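PDB 3MMZ: putative HAD family hydrolase from Streptomyces avermitilis, which probably hydrolyses phosphate esters as the KdsC-like HAD phosphatase domain of a longer protein that is also thought to make CMP-N-acylneuraminate from CTP. Local coordinates for residues 55-60 / 92-97; 79-84 / 88-93; 123-128 / 152-157. All coordinates share one frame; numbering follows the deposited sequence.

Contact 1 (55-60 / 92-97); sequences GLTMLI and KQWCEE
The indole of Trp94 carries the methyl CD2 of Leu59 over the centre of one face, 3.6 Å above the ring plane. This is a CH-pi contact to the five-membered ring, with CD2 only 13° off the ring normal. Thr57 reaches the far end of the same ring obliquely, its CG2 lying 3.6 Å from Trp94 CH2, while the intervening carbonyl, Met58 O, stands 4.0 Å from Trp94 CZ2. No hydrogen bond joins the two segments. With CG anti to the backbone N (chi1 -178°), Trp94 stretches its indole across from the helix to meet Leu59, which comes from the opposite direction; Val16 of the adjoining strand touches both side chains. Replacing the indole by an alanine is likely to strip Leu59 CD2 of the ring face it rests on and to open a gap between helix and sheet. The axes of strand 57-60 and helix 92-97 come within 11.7 Å at closest and run nearly antiparallel, at 158°. A helix laid antiparallel along a parallel sheet is the layering of a Rossmann-like fold; here helix 87-98 is the connecting helix of a beta-alpha-beta crossover from strand 80-82 to strand 105-109 of the HAD domain.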
ATOM      1  N   GLY D  55       4.869 -21.851  29.784  1.00 18.58           N
ATOM      2  CA  GLY D  55       4.027 -22.796  30.527  1.00 18.40           C
ATOM      3  C   GLY D  55       2.557 -22.788  30.144  1.00 18.04           C
ATOM      4  O   GLY D  55       1.734 -23.427  30.803  1.00 17.87           O
ATOM      5  N   LEU D  56       2.214 -22.064  29.081  1.00 17.73           N
ATOM      6  CA  LEU D  56       0.843 -22.052  28.592  1.00 17.50           C
ATOM      7  C   LEU D  56       0.527 -23.359  27.886  1.00 17.77           C
ATOM      8  O   LEU D  56       1.362 -23.889  27.153  1.00 17.81           O
ATOM      9  CB  LEU D  56       0.620 -20.880  27.637  1.00 17.03           C
ATOM     10  CG  LEU D  56       0.519 -19.498  28.276  1.00 15.92           C
ATOM     11  CD1 LEU D  56       0.721 -18.428  27.219  1.00 17.06           C
ATOM     12  CD2 LEU D  56      -0.830 -19.321  28.965  1.00 17.25           C
ATOM     13  N   THR D  57      -0.672 -23.883  28.116  1.00 18.04           N
ATOM     14  CA  THR D  57      -1.121 -25.075  27.405  1.00 19.48           C
ATOM     15  C   THR D  57      -1.555 -24.703  25.980  1.00 20.97           C
ATOM     16  O   THR D  57      -2.439 -23.864  25.795  1.00 21.08           O
ATOM     17  CB  THR D  57      -2.253 -25.790  28.171  1.00 19.79           C
ATOM     18  OG1 THR D  57      -1.845 -26.013  29.529  1.00 20.76           O
ATOM     19  CG2 THR D  57      -2.577 -27.124  27.518  1.00 21.20           C
HETATM   20  N   MSE D  58      -0.917 -25.326  24.990  1.00 22.02           N
HETATM   21  CA  MSE D  58      -1.096 -24.977  23.576  1.00 24.08           C
HETATM   22  C   MSE D  58      -1.919 -26.018  22.834  1.00 22.69           C
HETATM   23  O   MSE D  58      -1.976 -27.186  23.241  1.00 22.69           O
HETATM   24  CB  MSE D  58       0.256 -24.850  22.867  1.00 27.22           C
HETATM   25  CG  MSE D  58       1.343 -24.127  23.645  1.00 24.09           C
HETATM   26 SE   MSE D  58       0.996 -22.209  23.806  1.00 32.53          SE
HETATM   27  CE  MSE D  58       0.887 -21.683  21.931  1.00 23.43           C
ATOM     28  N   LEU D  59      -2.539 -25.593  21.733  1.00 20.37           N
ATOM     29  CA  LEU D  59      -3.332 -26.489  20.898  1.00 18.48           C
ATOM     30  C   LEU D  59      -3.639 -25.850  19.562  1.00 17.70           C
ATOM     31  O   LEU D  59      -4.021 -24.685  19.508  1.00 17.24           O
ATOM     32  CB  LEU D  59      -4.651 -26.850  21.587  1.00 17.88           C
ATOM     33  CG  LEU D  59      -5.556 -27.862  20.865  1.00 17.20           C
ATOM     34  CD1 LEU D  59      -4.931 -29.248  20.830  1.00 17.62           C
ATOM     35  CD2 LEU D  59      -6.943 -27.906  21.482  1.00 17.94           C
ATOM     36  N   ILE D  60      -3.478 -26.626  18.492  1.00 17.02           N
ATOM     37  CA  ILE D  60      -4.008 -26.260  17.187  1.00 16.71           C
ATOM     38  C   ILE D  60      -5.275 -27.067  16.926  1.00 17.80           C
ATOM     39  O   ILE D  60      -5.271 -28.300  17.028  1.00 17.44           O
ATOM     40  CB  ILE D  60      -2.978 -26.499  16.068  1.00 16.14           C
ATOM     41  CG1 ILE D  60      -1.809 -25.522  16.235  1.00 15.13           C
ATOM     42  CG2 ILE D  60      -3.632 -26.345  14.708  1.00 15.15           C
ATOM     43  CD1 ILE D  60      -0.615 -25.812  15.351  1.00 16.23           C
ATOM     44  N   LYS D  92     -14.659 -27.541  23.945  1.00 16.85           N
ATOM     45  CA  LYS D  92     -15.279 -27.582  25.274  1.00 16.97           C
ATOM     46  C   LYS D  92     -14.806 -28.809  26.058  1.00 16.26           C
ATOM     47  O   LYS D  92     -14.433 -28.695  27.224  1.00 16.07           O
ATOM     48  CB  LYS D  92     -16.807 -27.555  25.175  1.00 17.70           C
ATOM     49  CG  LYS D  92     -17.517 -27.428  26.517  1.00 24.71           C
ATOM     50  CD  LYS D  92     -18.968 -27.020  26.330  1.00 19.22           C
ATOM     51  CE  LYS D  92     -19.732 -27.002  27.645  1.00 25.03           C
ATOM     52  NZ  LYS D  92     -20.093 -28.374  28.084  1.00 20.15           N
ATOM     53  N   GLN D  93     -14.810 -29.965  25.399  1.00 16.49           N
ATOM     54  CA  GLN D  93     -14.349 -31.226  25.984  1.00 17.25           C
ATOM     55  C   GLN D  93     -12.857 -31.177  26.352  1.00 16.96           C
ATOM     56  O   GLN D  93     -12.463 -31.613  27.437  1.00 16.48           O
ATOM     57  CB  GLN D  93     -14.633 -32.384  25.013  1.00 18.05           C
ATOM     58  CG  GLN D  93     -14.393 -33.784  25.598  1.00 38.97           C
ATOM     59  CD  GLN D  93     -14.308 -34.873  24.530  1.00 18.76           C
ATOM     60  OE1 GLN D  93     -15.223 -35.689  24.381  1.00 39.11           O
ATOM     61  NE2 GLN D  93     -13.212 -34.883  23.782  1.00 39.11           N
ATOM     62  N   TRP D  94     -12.036 -30.639  25.456  1.00 16.97           N
ATOM     63  CA  TRP D  94     -10.597 -30.517  25.701  1.00 17.56           C
ATOM     64  C   TRP D  94     -10.314 -29.662  26.941  1.00 17.20           C
ATOM     65  O   TRP D  94      -9.527 -30.065  27.807  1.00 17.40           O
ATOM     66  CB  TRP D  94      -9.898 -29.950  24.461  1.00 18.63           C
ATOM     67  CG  TRP D  94      -8.414 -29.836  24.587  1.00 19.92           C
ATOM     68  CD1 TRP D  94      -7.493 -30.810  24.331  1.00 19.60           C
ATOM     69  CD2 TRP D  94      -7.673 -28.677  24.985  1.00 19.50           C
ATOM     70  NE1 TRP D  94      -6.223 -30.332  24.552  1.00 19.65           N
ATOM     71  CE2 TRP D  94      -6.305 -29.025  24.954  1.00 19.71           C
ATOM     72  CE3 TRP D  94      -8.032 -27.377  25.368  1.00 19.82           C
ATOM     73  CZ2 TRP D  94      -5.291 -28.121  25.286  1.00 19.92           C
ATOM     74  CZ3 TRP D  94      -7.018 -26.471  25.699  1.00 20.01           C
ATOM     75  CH2 TRP D  94      -5.665 -26.852  25.654  1.00 19.89           C
ATOM     76  N   CYS D  95     -10.975 -28.505  27.037  1.00 16.22           N
ATOM     77  CA  CYS D  95     -10.869 -27.642  28.216  1.00 16.34           C
ATOM     78  C   CYS D  95     -11.179 -28.403  29.501  1.00 16.84           C
ATOM     79  O   CYS D  95     -10.439 -28.311  30.478  1.00 16.89           O
ATOM     80  CB  CYS D  95     -11.822 -26.464  28.113  1.00 16.34           C
ATOM     81  SG  CYS D  95     -11.328 -25.272  26.854  1.00 20.91           S
ATOM     82  N   GLU D  96     -12.289 -29.132  29.482  1.00 17.27           N
ATOM     83  CA  GLU D  96     -12.731 -29.932  30.629  1.00 18.23           C
ATOM     84  C   GLU D  96     -11.652 -30.941  31.039  1.00 18.78           C
ATOM     85  O   GLU D  96     -11.333 -31.094  32.226  1.00 18.94           O
ATOM     86  CB  GLU D  96     -14.019 -30.684  30.288  1.00 18.45           C
ATOM     87  CG  GLU D  96     -15.267 -29.824  30.109  1.00 31.65           C
ATOM     88  CD  GLU D  96     -16.524 -30.665  29.887  1.00 19.01           C
ATOM     89  OE1 GLU D  96     -16.798 -31.570  30.714  1.00 31.88           O
ATOM     90  OE2 GLU D  96     -17.247 -30.421  28.898  1.00 31.71           O
ATOM     91  N   GLU D  97     -11.090 -31.609  30.038  1.00 18.90           N
ATOM     92  CA  GLU D  97     -10.120 -32.676  30.238  1.00 19.12           C
ATOM     93  C   GLU D  97      -8.776 -32.174  30.731  1.00 19.13           C
ATOM     94  O   GLU D  97      -8.058 -32.897  31.424  1.00 18.82           O
ATOM     95  CB  GLU D  97      -9.915 -33.422  28.934  1.00 18.93           C
ATOM     96  CG  GLU D  97     -11.130 -34.183  28.491  1.00 24.27           C
ATOM     97  CD  GLU D  97     -10.939 -34.825  27.149  1.00 18.65           C
ATOM     98  OE1 GLU D  97      -9.959 -34.494  26.451  1.00 24.22           O
ATOM     99  OE2 GLU D  97     -11.778 -35.671  26.801  1.00 24.52           O
TER

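Contact 2 (79-84 / 88-93); sequences PVLHGI and DLALKQ
Ala90, where the helix meets Leu81 and Ile84, lies within a turn closed by the backbone bond from Lys92 N to Asp88 O, at 2.8 Å the shortest polar bond within either segment. None crosses between them; the join is made by methyl groups. The CB of Ala90 takes Ile84 CG2 at 3.6 Å and Leu81 CD2 at 4.0 Å, so one small side chain receives a branch from the strand and another from the loop after it. Leu81 CD2 also lies 3.8 Å from Ala90 O, a van der Waals touch on the helix backbone. Ile84 turns CG2 anti to its own N and CG1 beside it (chi1 -55°), which presents the branch methyl CG2 to Ala90. Ile84 CA lies 7.3 Å from Ala90 CA, consistent with a residue as small as alanine. Both Leu81 and Leu91 rest on Leu61 of the neighbouring strand. Asp88 forms a salt bridge with Arg86 and packs on Pro116 and Cys117 of helix 115-120. The pairing is that of a beta-alpha unit folding back on itself: edge strand 80-82, a short loop and helix 87-98, with Ile84 about 10 Å, side chain to side chain, from the calcium ligand Asp18 of the HAD site.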
ATOM      1  N   PRO D  79       0.254 -30.000  20.438  1.00 19.56           N
ATOM      2  CA  PRO D  79      -0.738 -30.980  20.001  1.00 19.78           C
ATOM      3  C   PRO D  79      -1.711 -30.423  18.962  1.00 19.74           C
ATOM      4  O   PRO D  79      -1.924 -29.209  18.879  1.00 19.17           O
ATOM      5  CB  PRO D  79      -1.489 -31.347  21.295  1.00 19.94           C
ATOM      6  CG  PRO D  79      -0.678 -30.795  22.414  1.00 23.26           C
ATOM      7  CD  PRO D  79       0.085 -29.640  21.858  1.00 19.84           C
ATOM      8  N   VAL D  80      -2.258 -31.328  18.163  1.00 19.71           N
ATOM      9  CA  VAL D  80      -3.290 -30.999  17.208  1.00 20.40           C
ATOM     10  C   VAL D  80      -4.589 -31.736  17.554  1.00 20.96           C
ATOM     11  O   VAL D  80      -4.570 -32.866  18.048  1.00 19.69           O
ATOM     12  CB  VAL D  80      -2.823 -31.291  15.747  1.00 20.86           C
ATOM     13  CG1 VAL D  80      -2.641 -32.795  15.496  1.00 29.52           C
ATOM     14  CG2 VAL D  80      -3.787 -30.681  14.737  1.00 29.53           C
ATOM     15  N   LEU D  81      -5.707 -31.061  17.318  1.00 22.82           N
ATOM     16  CA  LEU D  81      -7.024 -31.660  17.385  1.00 25.70           C
ATOM     17  C   LEU D  81      -7.685 -31.247  16.073  1.00 28.54           C
ATOM     18  O   LEU D  81      -8.205 -30.142  15.956  1.00 27.96           O
ATOM     19  CB  LEU D  81      -7.769 -31.116  18.611  1.00 25.80           C
ATOM     20  CG  LEU D  81      -9.044 -31.735  19.194  1.00 24.43           C
ATOM     21  CD1 LEU D  81      -8.849 -33.181  19.647  1.00 26.21           C
ATOM     22  CD2 LEU D  81      -9.535 -30.868  20.355  1.00 26.22           C
ATOM     23  N   HIS D  82      -7.609 -32.112  15.062  1.00 31.78           N
ATOM     24  CA  HIS D  82      -8.109 -31.754  13.729  1.00 34.89           C
ATOM     25  C   HIS D  82      -8.879 -32.876  13.021  1.00 36.45           C
ATOM     26  O   HIS D  82      -8.882 -34.024  13.476  1.00 36.38           O
ATOM     27  CB  HIS D  82      -6.979 -31.196  12.845  1.00 36.29           C
ATOM     28  CG  HIS D  82      -6.266 -32.236  12.040  1.00 38.43           C
ATOM     29  ND1 HIS D  82      -6.335 -32.287  10.662  1.00 37.42           N
ATOM     30  CD2 HIS D  82      -5.477 -33.271  12.416  1.00 37.40           C
ATOM     31  CE1 HIS D  82      -5.615 -33.305  10.225  1.00 38.25           C
ATOM     32  NE2 HIS D  82      -5.084 -33.919  11.269  1.00 38.21           N
ATOM     33  N   GLY D  83      -9.524 -32.525  11.904  1.00 37.85           N
ATOM     34  CA  GLY D  83     -10.449 -33.423  11.201  1.00 38.75           C
ATOM     35  C   GLY D  83     -11.756 -33.584  11.966  1.00 39.62           C
ATOM     36  O   GLY D  83     -12.416 -34.622  11.870  1.00 40.05           O
ATOM     37  N   ILE D  84     -12.130 -32.540  12.707  1.00 40.11           N
ATOM     38  CA  ILE D  84     -13.209 -32.592  13.700  1.00 40.30           C
ATOM     39  C   ILE D  84     -14.558 -32.199  13.105  1.00 40.92           C
ATOM     40  O   ILE D  84     -14.654 -31.195  12.386  1.00 41.66           O
ATOM     41  CB  ILE D  84     -12.903 -31.642  14.909  1.00 39.98           C
ATOM     42  CG1 ILE D  84     -11.533 -31.940  15.543  1.00 37.92           C
ATOM     43  CG2 ILE D  84     -14.037 -31.669  15.941  1.00 37.97           C
ATOM     44  CD1 ILE D  84     -11.442 -33.236  16.349  1.00 39.47           C
ATOM     45  N   ASP D  88     -16.230 -26.458  18.203  1.00 19.81           N
ATOM     46  CA  ASP D  88     -16.534 -25.937  19.531  1.00 18.64           C
ATOM     47  C   ASP D  88     -16.742 -27.029  20.597  1.00 16.77           C
ATOM     48  O   ASP D  88     -16.290 -26.877  21.731  1.00 16.29           O
ATOM     49  CB  ASP D  88     -17.750 -25.003  19.465  1.00 19.56           C
ATOM     50  CG  ASP D  88     -19.017 -25.709  19.008  1.00 25.41           C
ATOM     51  OD1 ASP D  88     -18.974 -26.469  18.013  1.00 20.54           O
ATOM     52  OD2 ASP D  88     -20.066 -25.500  19.640  1.00 20.33           O
ATOM     53  N   LEU D  89     -17.411 -28.119  20.227  1.00 15.84           N
ATOM     54  CA  LEU D  89     -17.594 -29.264  21.140  1.00 15.81           C
ATOM     55  C   LEU D  89     -16.274 -29.933  21.489  1.00 15.68           C
ATOM     56  O   LEU D  89     -16.036 -30.303  22.646  1.00 14.76           O
ATOM     57  CB  LEU D  89     -18.539 -30.295  20.532  1.00 16.09           C
ATOM     58  CG  LEU D  89     -19.960 -29.813  20.252  1.00 23.04           C
ATOM     59  CD1 LEU D  89     -20.756 -30.923  19.591  1.00 16.37           C
ATOM     60  CD2 LEU D  89     -20.614 -29.358  21.550  1.00 16.73           C
ATOM     61  N   ALA D  90     -15.415 -30.074  20.481  1.00 16.45           N
ATOM     62  CA  ALA D  90     -14.091 -30.637  20.678  1.00 17.49           C
ATOM     63  C   ALA D  90     -13.304 -29.772  21.661  1.00 17.53           C
ATOM     64  O   ALA D  90     -12.614 -30.288  22.543  1.00 17.34           O
ATOM     65  CB  ALA D  90     -13.360 -30.756  19.350  1.00 18.05           C
ATOM     66  N   LEU D  91     -13.447 -28.456  21.515  1.00 17.88           N
ATOM     67  CA  LEU D  91     -12.787 -27.488  22.378  1.00 17.98           C
ATOM     68  C   LEU D  91     -13.336 -27.499  23.805  1.00 17.50           C
ATOM     69  O   LEU D  91     -12.560 -27.467  24.767  1.00 17.75           O
ATOM     70  CB  LEU D  91     -12.885 -26.080  21.770  1.00 19.12           C
ATOM     71  CG  LEU D  91     -12.318 -24.868  22.517  1.00 21.40           C
ATOM     72  CD1 LEU D  91     -10.887 -25.091  22.983  1.00 19.83           C
ATOM     73  CD2 LEU D  91     -12.402 -23.642  21.603  1.00 19.92           C
ATOM     74  N   LYS D  92     -14.659 -27.541  23.945  1.00 16.85           N
ATOM     75  CA  LYS D  92     -15.279 -27.582  25.274  1.00 16.97           C
ATOM     76  C   LYS D  92     -14.806 -28.809  26.058  1.00 16.26           C
ATOM     77  O   LYS D  92     -14.433 -28.695  27.224  1.00 16.07           O
ATOM     78  CB  LYS D  92     -16.807 -27.555  25.175  1.00 17.70           C
ATOM     79  CG  LYS D  92     -17.517 -27.428  26.517  1.00 24.71           C
ATOM     80  CD  LYS D  92     -18.968 -27.020  26.330  1.00 19.22           C
ATOM     81  CE  LYS D  92     -19.732 -27.002  27.645  1.00 25.03           C
ATOM     82  NZ  LYS D  92     -20.093 -28.374  28.084  1.00 20.15           N
ATOM     83  N   GLN D  93     -14.810 -29.965  25.399  1.00 16.49           N
ATOM     84  CA  GLN D  93     -14.349 -31.226  25.984  1.00 17.25           C
ATOM     85  C   GLN D  93     -12.857 -31.177  26.352  1.00 16.96           C
ATOM     86  O   GLN D  93     -12.463 -31.613  27.437  1.00 16.48           O
ATOM     87  CB  GLN D  93     -14.633 -32.384  25.013  1.00 18.05           C
ATOM     88  CG  GLN D  93     -14.393 -33.784  25.598  1.00 38.97           C
ATOM     89  CD  GLN D  93     -14.308 -34.873  24.530  1.00 18.76           C
ATOM     90  OE1 GLN D  93     -15.223 -35.689  24.381  1.00 39.11           O
ATOM     91  NE2 GLN D  93     -13.212 -34.883  23.782  1.00 39.11           N
TER

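Contact 3 (123-128 / 152-157); sequences WPVAVA and REIASW
Every approach within 4.5 Å from the strand side is made by one methyl, Val125 CG1, which touches Ile154 CD1 at 3.8 Å and Trp157 CZ3 at 3.9 Å. This is the close, buried part. CG1 is anti to the backbone N of Val125 (chi1 -179°) and points toward the helix, between two side chains one turn apart; it slides alongside Ile154 and comes up to the edge of the Trp157 indole, near the ring plane. Leu106 of the adjacent strand touches both Val125 and Ile154, and Val108 also touches Ile154. Strand 123-126 and helix 150-159 belong to the parallel sheet and one of the helical layers of the alpha/beta HAD fold, a layer on the opposite face of the sheet from helix 87-98. A metal site is near: the side chain of Val125 is about 6 Å from that of Ala138, which with Gly136 binds a calcium ion.

Beyond the valine methyl the packing passes to partly exposed residues. One face of the Trp157 ring is laid back on its own helix, with Glu153 O 3.5 Å above the plane, toward the rim, and Ile154 CA also over that face. That carbonyl is held twice: Trp157 N reaches Glu153 O at 3.2 Å, and Ser156 OG donates to it at 2.7 Å, the C=O...O angle being 131° and the donor tilted 16° from the carbonyl plane. The carboxylate of Glu153 bonds instead to Val144 N and Thr143 OG1. Arg152, itself buried, forms a salt bridge with Asp111 of a neighbouring subunit.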
ATOM      1  N   TRP D 123     -11.322 -15.400  25.989  1.00 11.81           N
ATOM      2  CA  TRP D 123     -10.512 -14.470  25.213  1.00 12.18           C
ATOM      3  C   TRP D 123     -10.476 -14.821  23.720  1.00 11.22           C
ATOM      4  O   TRP D 123      -9.450 -15.298  23.223  1.00 11.18           O
ATOM      5  CB  TRP D 123      -9.095 -14.392  25.810  1.00 12.68           C
ATOM      6  CG  TRP D 123      -9.051 -13.666  27.132  1.00 14.67           C
ATOM      7  CD1 TRP D 123      -9.209 -14.209  28.381  1.00 13.76           C
ATOM      8  CD2 TRP D 123      -8.836 -12.265  27.328  1.00 13.57           C
ATOM      9  NE1 TRP D 123      -9.108 -13.229  29.339  1.00 14.23           N
ATOM     10  CE2 TRP D 123      -8.873 -12.026  28.718  1.00 14.61           C
ATOM     11  CE3 TRP D 123      -8.612 -11.183  26.454  1.00 14.87           C
ATOM     12  CZ2 TRP D 123      -8.692 -10.749  29.263  1.00 13.69           C
ATOM     13  CZ3 TRP D 123      -8.436  -9.912  27.000  1.00 13.44           C
ATOM     14  CH2 TRP D 123      -8.481  -9.709  28.390  1.00 14.79           C
ATOM     15  N   PRO D 124     -11.595 -14.593  22.998  1.00 10.70           N
ATOM     16  CA  PRO D 124     -11.561 -14.833  21.558  1.00 10.49           C
ATOM     17  C   PRO D 124     -10.792 -13.707  20.880  1.00 10.57           C
ATOM     18  O   PRO D 124     -10.995 -12.543  21.226  1.00 10.28           O
ATOM     19  CB  PRO D 124     -13.036 -14.777  21.149  1.00 10.82           C
ATOM     20  CG  PRO D 124     -13.713 -13.973  22.218  1.00 13.54           C
ATOM     21  CD  PRO D 124     -12.959 -14.249  23.473  1.00 11.00           C
ATOM     22  N   VAL D 125      -9.915 -14.067  19.945  1.00 10.55           N
ATOM     23  CA  VAL D 125      -9.066 -13.093  19.242  1.00 10.45           C
ATOM     24  C   VAL D 125      -9.193 -13.314  17.734  1.00 10.44           C
ATOM     25  O   VAL D 125      -9.103 -14.453  17.235  1.00 11.04           O
ATOM     26  CB  VAL D 125      -7.570 -13.180  19.684  1.00 10.68           C
ATOM     27  CG1 VAL D 125      -6.726 -12.135  18.941  1.00 11.49           C
ATOM     28  CG2 VAL D 125      -7.423 -12.999  21.216  1.00 11.92           C
ATOM     29  N   ALA D 126      -9.437 -12.230  17.007  1.00  9.84           N
ATOM     30  CA  ALA D 126      -9.554 -12.302  15.559  1.00 10.23           C
ATOM     31  C   ALA D 126      -8.280 -11.743  14.961  1.00 10.33           C
ATOM     32  O   ALA D 126      -7.765 -10.725  15.440  1.00 10.85           O
ATOM     33  CB  ALA D 126     -10.763 -11.474  15.078  1.00 10.60           C
ATOM     34  N   VAL D 127      -7.756 -12.411  13.931  1.00 10.11           N
ATOM     35  CA  VAL D 127      -6.670 -11.834  13.122  1.00 10.30           C
ATOM     36  C   VAL D 127      -7.222 -10.650  12.324  1.00 10.76           C
ATOM     37  O   VAL D 127      -8.440 -10.562  12.099  1.00 10.35           O
ATOM     38  CB  VAL D 127      -5.972 -12.883  12.216  1.00 10.45           C
ATOM     39  CG1 VAL D 127      -5.330 -13.972  13.078  1.00 13.71           C
ATOM     40  CG2 VAL D 127      -6.947 -13.502  11.216  1.00 12.79           C
ATOM     41  N   ALA D 128      -6.332  -9.734  11.925  1.00 11.05           N
ATOM     42  CA  ALA D 128      -6.718  -8.519  11.212  1.00 11.48           C
ATOM     43  C   ALA D 128      -7.504  -8.809   9.942  1.00 11.74           C
ATOM     44  O   ALA D 128      -8.415  -8.044   9.576  1.00 11.51           O
ATOM     45  CB  ALA D 128      -5.487  -7.673  10.891  1.00 11.75           C
ATOM     46  N   ARG D 152       2.599 -14.083  16.439  1.00 12.54           N
ATOM     47  CA  ARG D 152       3.724 -13.375  17.029  1.00 13.48           C
ATOM     48  C   ARG D 152       3.276 -12.090  17.728  1.00 13.50           C
ATOM     49  O   ARG D 152       3.749 -11.785  18.816  1.00 13.45           O
ATOM     50  CB  ARG D 152       4.823 -13.069  16.014  1.00 14.54           C
ATOM     51  CG  ARG D 152       6.154 -12.774  16.724  1.00 19.27           C
ATOM     52  CD  ARG D 152       6.945 -11.760  15.997  1.00 17.11           C
ATOM     53  NE  ARG D 152       8.099 -11.255  16.769  1.00 19.99           N
ATOM     54  CZ  ARG D 152       8.029 -10.310  17.707  1.00 17.93           C
ATOM     55  NH1 ARG D 152       9.125  -9.894  18.324  1.00 20.12           N
ATOM     56  NH2 ARG D 152       6.851  -9.780  18.044  1.00 21.23           N
ATOM     57  N   GLU D 153       2.354 -11.353  17.111  1.00 13.51           N
ATOM     58  CA  GLU D 153       1.780 -10.157  17.741  1.00 12.86           C
ATOM     59  C   GLU D 153       1.083 -10.481  19.068  1.00 12.45           C
ATOM     60  O   GLU D 153       1.301  -9.800  20.070  1.00 12.62           O
ATOM     61  CB  GLU D 153       0.812  -9.459  16.780  1.00 13.15           C
ATOM     62  CG  GLU D 153       0.265  -8.140  17.306  1.00 25.77           C
ATOM     63  CD  GLU D 153      -0.680  -7.452  16.329  1.00 15.19           C
ATOM     64  OE1 GLU D 153      -0.941  -7.999  15.243  1.00 26.14           O
ATOM     65  OE2 GLU D 153      -1.155  -6.343  16.655  1.00 26.85           O
ATOM     66  N   ILE D 154       0.227 -11.505  19.065  1.00 12.09           N
ATOM     67  CA  ILE D 154      -0.440 -11.962  20.287  1.00 12.32           C
ATOM     68  C   ILE D 154       0.585 -12.368  21.352  1.00 12.19           C
ATOM     69  O   ILE D 154       0.434 -12.055  22.536  1.00 12.11           O
ATOM     70  CB  ILE D 154      -1.421 -13.122  19.984  1.00 12.73           C
ATOM     71  CG1 ILE D 154      -2.499 -12.629  19.000  1.00 14.23           C
ATOM     72  CG2 ILE D 154      -2.059 -13.680  21.268  1.00 14.18           C
ATOM     73  CD1 ILE D 154      -3.361 -13.739  18.393  1.00 13.32           C
ATOM     74  N   ALA D 155       1.638 -13.058  20.936  1.00 12.21           N
ATOM     75  CA  ALA D 155       2.679 -13.455  21.876  1.00 12.63           C
ATOM     76  C   ALA D 155       3.271 -12.227  22.575  1.00 12.56           C
ATOM     77  O   ALA D 155       3.589 -12.287  23.762  1.00 12.37           O
ATOM     78  CB  ALA D 155       3.774 -14.278  21.167  1.00 12.17           C
ATOM     79  N   SER D 156       3.386 -11.111  21.848  1.00 12.55           N
ATOM     80  CA  SER D 156       3.952  -9.876  22.419  1.00 12.56           C
ATOM     81  C   SER D 156       2.995  -9.190  23.383  1.00 12.89           C
ATOM     82  O   SER D 156       3.443  -8.534  24.323  1.00 12.42           O
ATOM     83  CB  SER D 156       4.446  -8.890  21.342  1.00 13.33           C
ATOM     84  OG  SER D 156       3.371  -8.199  20.721  1.00 23.70           O
ATOM     85  N   TRP D 157       1.686  -9.352  23.172  1.00 13.20           N
ATOM     86  CA  TRP D 157       0.703  -8.885  24.160  1.00 14.15           C
ATOM     87  C   TRP D 157       0.905  -9.609  25.492  1.00 14.42           C
ATOM     88  O   TRP D 157       0.906  -8.994  26.557  1.00 15.06           O
ATOM     89  CB  TRP D 157      -0.732  -9.151  23.688  1.00 14.74           C
ATOM     90  CG  TRP D 157      -1.157  -8.433  22.458  1.00 15.58           C
ATOM     91  CD1 TRP D 157      -0.543  -7.362  21.858  1.00 15.49           C
ATOM     92  CD2 TRP D 157      -2.332  -8.703  21.692  1.00 15.52           C
ATOM     93  NE1 TRP D 157      -1.259  -6.971  20.748  1.00 16.09           N
ATOM     94  CE2 TRP D 157      -2.356  -7.782  20.620  1.00 15.59           C
ATOM     95  CE3 TRP D 157      -3.357  -9.660  21.794  1.00 15.63           C
ATOM     96  CZ2 TRP D 157      -3.382  -7.770  19.660  1.00 15.82           C
ATOM     97  CZ3 TRP D 157      -4.368  -9.655  20.834  1.00 15.62           C
ATOM     98  CH2 TRP D 157      -4.375  -8.709  19.789  1.00 15.51           C
TER

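Overall arrangement
All three contacts join helices to the one parallel sheet of the HAD domain. Contacts 1 and 2 are neighbours, with centres 9 Å apart: both use helix 87-98, share Lys92 and Gln93, and rest on adjacent strands, 57-62 and 80-82, linked by a probable hydrogen bond between Ile60 O and Leu81 N at 2.8 Å. Contact 3 comes later in the chain, after both have closed, with its centre about 17 Å from that of contact 1 and about 20 Å from that of contact 2. It sets helix 150-159 against the other face of the sheet. Together they fasten helices to both faces of the sheet, whose strand 14-17 leads straight into the calcium ligands Asp18 and Asp20.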